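Local atomic coordinates of cellulase CEL9M (Clostridium cellulolyticum, PDB entry 1IA7), a protein that probably hydrolyses internal beta-1,4-glucosidic linkages in cellulose and related beta-glucans as a family 9 glycoside hydrolase that carries zinc and calcium. Residues C359-H364 / A378-H383. Sequence-based numbering, arbitrary orientation.
Sequences CIHPHH and AKPAKH. With BGC (beta-D-glucopyranose), chain B.
Ala381 N donates to Ile360 O across 3.0 Å, the one direct hydrogen bond between 359-364 and 378-383. The same oxygen also receives a longer CA-H...O contact from Pro380. Just beyond it, the methyl of Ala381 points at the pyrrolidine ring of Pro362, with CB 3.6 Å from CD. His361 supplies most of the remaining contact. With CG beside its backbone N and anti to the carbonyl carbon (chi1 -67°), its imidazole runs alongside the ring of Pro380, the two side chains pointing the same way and CE1 lying 3.8 Å from Pro380 CG. The Ala378 carbonyl oxygen approaches this imidazole obliquely, 3.1 Å from CE1. A water in the imidazole plane joins the segments a second time: it lies 2.8 Å from His361 ND1 and donates to Lys379 O.

Behind this layer, Asp401, a predicted active-site residue, holds the start of 359-364, one carboxylate oxygen accepting the N-H of Ile360 and the other that of His361. Two residues on, His363 turns toward the substrate cleft. Its NE2 makes a 2.8 Å hydrogen bond with O2 of the bound glucose, while ND1 is held by Ala403 O, which fixes the rotation of the ring. The same sugar is hydrogen-bonded to Glu410, also predicted to be an active-site residue, and to Arg365. The contact joins the loops before and after the short helix 365-368, beside the sugar-binding cleft of a family 9 (alpha/alpha)6-barrel cellulase.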
ATOM      1  N   CYS A 359      -9.101  13.462 -12.912  1.00 12.02           N
ATOM      2  CA  CYS A 359     -10.195  13.654 -11.965  1.00 12.32           C
ATOM      3  C   CYS A 359     -10.101  15.022 -11.296  1.00 11.46           C
ATOM      4  O   CYS A 359      -9.057  15.381 -10.766  1.00 10.40           O
ATOM      5  CB  CYS A 359     -10.155  12.552 -10.901  1.00 11.70           C
ATOM      6  SG  CYS A 359     -11.366  12.733  -9.567  1.00 12.79           S
ATOM      7  N   ILE A 360     -11.191  15.786 -11.322  1.00 12.68           N
ATOM      8  CA  ILE A 360     -11.192  17.109 -10.702  1.00 13.66           C
ATOM      9  C   ILE A 360     -11.965  17.138  -9.388  1.00 12.92           C
ATOM     10  O   ILE A 360     -11.915  18.130  -8.656  1.00 13.00           O
ATOM     11  CB  ILE A 360     -11.786  18.188 -11.641  1.00 17.37           C
ATOM     12  CG1 ILE A 360     -13.246  17.868 -11.953  1.00 18.69           C
ATOM     13  CG2 ILE A 360     -10.974  18.270 -12.926  1.00 18.46           C
ATOM     14  CD1 ILE A 360     -13.933  18.940 -12.778  1.00 21.99           C
ATOM     15  N   HIS A 361     -12.667  16.048  -9.090  1.00 12.95           N
ATOM     16  CA  HIS A 361     -13.455  15.931  -7.860  1.00 14.30           C
ATOM     17  C   HIS A 361     -12.961  14.771  -6.991  1.00 13.16           C
ATOM     18  O   HIS A 361     -13.722  13.858  -6.670  1.00 13.37           O
ATOM     19  CB  HIS A 361     -14.935  15.697  -8.195  1.00 16.22           C
ATOM     20  CG  HIS A 361     -15.605  16.862  -8.854  1.00 17.23           C
ATOM     21  ND1 HIS A 361     -16.005  17.983  -8.158  1.00 19.41           N
ATOM     22  CD2 HIS A 361     -15.940  17.082 -10.146  1.00 18.79           C
ATOM     23  CE1 HIS A 361     -16.559  18.843  -8.995  1.00 19.99           C
ATOM     24  NE2 HIS A 361     -16.533  18.321 -10.208  1.00 19.88           N
ATOM     25  N   PRO A 362     -11.680  14.790  -6.595  1.00 13.22           N
ATOM     26  CA  PRO A 362     -11.184  13.689  -5.763  1.00 12.24           C
ATOM     27  C   PRO A 362     -11.824  13.670  -4.375  1.00 12.13           C
ATOM     28  O   PRO A 362     -12.093  14.720  -3.792  1.00 12.09           O
ATOM     29  CB  PRO A 362      -9.682  13.953  -5.707  1.00 11.39           C
ATOM     30  CG  PRO A 362      -9.611  15.459  -5.768  1.00 12.13           C
ATOM     31  CD  PRO A 362     -10.617  15.781  -6.851  1.00 11.60           C
ATOM     32  N   HIS A 363     -12.091  12.474  -3.857  1.00 11.50           N
ATOM     33  CA  HIS A 363     -12.671  12.357  -2.523  1.00 11.91           C
ATOM     34  C   HIS A 363     -11.499  12.422  -1.551  1.00 10.84           C
ATOM     35  O   HIS A 363     -11.063  11.410  -1.006  1.00  9.21           O
ATOM     36  CB  HIS A 363     -13.419  11.030  -2.363  1.00 11.73           C
ATOM     37  CG  HIS A 363     -14.189  10.926  -1.081  1.00 15.94           C
ATOM     38  ND1 HIS A 363     -15.354  11.626  -0.855  1.00 18.31           N
ATOM     39  CD2 HIS A 363     -13.936  10.239   0.057  1.00 17.07           C
ATOM     40  CE1 HIS A 363     -15.785  11.377   0.370  1.00 16.25           C
ATOM     41  NE2 HIS A 363     -14.942  10.539   0.945  1.00 17.24           N
ATOM     42  N   HIS A 364     -10.984  13.629  -1.349  1.00 10.26           N
ATOM     43  CA  HIS A 364      -9.840  13.845  -0.470  1.00  9.19           C
ATOM     44  C   HIS A 364     -10.051  15.182   0.231  1.00  9.26           C
ATOM     45  O   HIS A 364     -10.072  16.231  -0.407  1.00 10.09           O
ATOM     46  CB  HIS A 364      -8.562  13.850  -1.319  1.00  8.29           C
ATOM     47  CG  HIS A 364      -7.291  13.804  -0.527  1.00  7.28           C
ATOM     48  ND1 HIS A 364      -6.703  14.929   0.005  1.00  5.21           N
ATOM     49  CD2 HIS A 364      -6.471  12.771  -0.216  1.00  9.23           C
ATOM     50  CE1 HIS A 364      -5.574  14.595   0.604  1.00  7.81           C
ATOM     51  NE2 HIS A 364      -5.408  13.291   0.486  1.00  6.55           N
ATOM     52  N   ALA A 378     -18.665  19.923  -2.931  1.00 28.67           N
ATOM     53  CA  ALA A 378     -19.037  19.373  -4.228  1.00 27.65           C
ATOM     54  C   ALA A 378     -18.309  20.088  -5.361  1.00 27.23           C
ATOM     55  O   ALA A 378     -18.260  19.597  -6.490  1.00 28.07           O
ATOM     56  CB  ALA A 378     -20.548  19.479  -4.426  1.00 28.73           C
ATOM     57  N   LYS A 379     -17.742  21.250  -5.052  1.00 25.17           N
ATOM     58  CA  LYS A 379     -17.010  22.032  -6.042  1.00 24.24           C
ATOM     59  C   LYS A 379     -15.698  21.337  -6.390  1.00 21.85           C
ATOM     60  O   LYS A 379     -15.226  20.480  -5.645  1.00 22.93           O
ATOM     61  CB  LYS A 379     -16.718  23.429  -5.486  1.00 23.34           C
ATOM     62  CG  LYS A 379     -17.961  24.216  -5.120  1.00 25.46           C
ATOM     63  CD  LYS A 379     -17.627  25.430  -4.264  1.00 26.73           C
ATOM     64  CE  LYS A 379     -16.691  26.388  -4.977  1.00 29.39           C
ATOM     65  NZ  LYS A 379     -16.483  27.632  -4.179  1.00 30.19           N
ATOM     66  N   PRO A 380     -15.093  21.692  -7.534  1.00 20.26           N
ATOM     67  CA  PRO A 380     -13.825  21.076  -7.937  1.00 18.34           C
ATOM     68  C   PRO A 380     -12.760  21.309  -6.865  1.00 17.87           C
ATOM     69  O   PRO A 380     -12.665  22.404  -6.302  1.00 18.05           O
ATOM     70  CB  PRO A 380     -13.494  21.794  -9.242  1.00 17.52           C
ATOM     71  CG  PRO A 380     -14.846  22.098  -9.809  1.00 20.50           C
ATOM     72  CD  PRO A 380     -15.595  22.592  -8.589  1.00 19.73           C
ATOM     73  N   ALA A 381     -11.967  20.280  -6.582  1.00 15.07           N
ATOM     74  CA  ALA A 381     -10.914  20.375  -5.578  1.00 13.80           C
ATOM     75  C   ALA A 381     -10.087  21.642  -5.773  1.00 13.67           C
ATOM     76  O   ALA A 381      -9.706  21.986  -6.891  1.00 13.59           O
ATOM     77  CB  ALA A 381     -10.017  19.148  -5.646  1.00 12.84           C
ATOM     78  N   LYS A 382      -9.805  22.324  -4.672  1.00 13.82           N
ATOM     79  CA  LYS A 382      -9.037  23.563  -4.703  1.00 15.90           C
ATOM     80  C   LYS A 382      -7.556  23.342  -5.018  1.00 14.83           C
ATOM     81  O   LYS A 382      -6.906  24.198  -5.619  1.00 13.57           O
ATOM     82  CB  LYS A 382      -9.184  24.277  -3.352  1.00 19.25           C
ATOM     83  CG  LYS A 382      -8.653  25.700  -3.312  1.00 23.20           C
ATOM     84  CD  LYS A 382      -8.930  26.350  -1.957  1.00 25.11           C
ATOM     85  CE  LYS A 382     -10.424  26.432  -1.671  1.00 25.62           C
ATOM     86  NZ  LYS A 382     -10.712  26.950  -0.302  1.00 26.28           N
ATOM     87  N   HIS A 383      -7.028  22.188  -4.620  1.00 13.36           N
ATOM     88  CA  HIS A 383      -5.618  21.880  -4.839  1.00 12.63           C
ATOM     89  C   HIS A 383      -5.391  20.653  -5.719  1.00 11.45           C
ATOM     90  O   HIS A 383      -6.248  19.775  -5.815  1.00 11.51           O
ATOM     91  CB  HIS A 383      -4.928  21.679  -3.487  1.00 12.60           C
ATOM     92  CG  HIS A 383      -5.157  22.799  -2.522  1.00 14.55           C
ATOM     93  ND1 HIS A 383      -4.728  24.088  -2.761  1.00 13.23           N
ATOM     94  CD2 HIS A 383      -5.783  22.830  -1.320  1.00 14.93           C
ATOM     95  CE1 HIS A 383      -5.080  24.862  -1.751  1.00 13.47           C
ATOM     96  NE2 HIS A 383      -5.722  24.124  -0.863  1.00 14.25           N
TER
HETATM   97  C2  BGC B   2     -15.540   9.022   3.898  1.00 29.35           C
HETATM   98  C3  BGC B   2     -14.648   8.110   3.052  1.00 29.55           C
HETATM   99  C4  BGC B   2     -15.166   6.667   3.082  1.00 27.69           C
HETATM  100  C5  BGC B   2     -16.651   6.635   2.705  1.00 28.15           C
HETATM  101  C6  BGC B   2     -17.246   5.240   2.808  1.00 27.32           C
HETATM  102  C1  BGC B   2     -17.010   8.868   3.490  1.00 28.84           C
HETATM  103  O2  BGC B   2     -15.137  10.370   3.718  1.00 31.97           O
HETATM  104  O3  BGC B   2     -13.316   8.155   3.545  1.00 29.77           O
HETATM  105  O4  BGC B   2     -14.428   5.876   2.161  1.00 27.46           O
HETATM  106  O5  BGC B   2     -17.408   7.493   3.586  1.00 27.70           O
HETATM  107  O6  BGC B   2     -17.160   4.740   4.134  1.00 27.15           O
HETATM  108  O   HOH W   1     -15.631  17.954  -5.374  1.00 17.57           O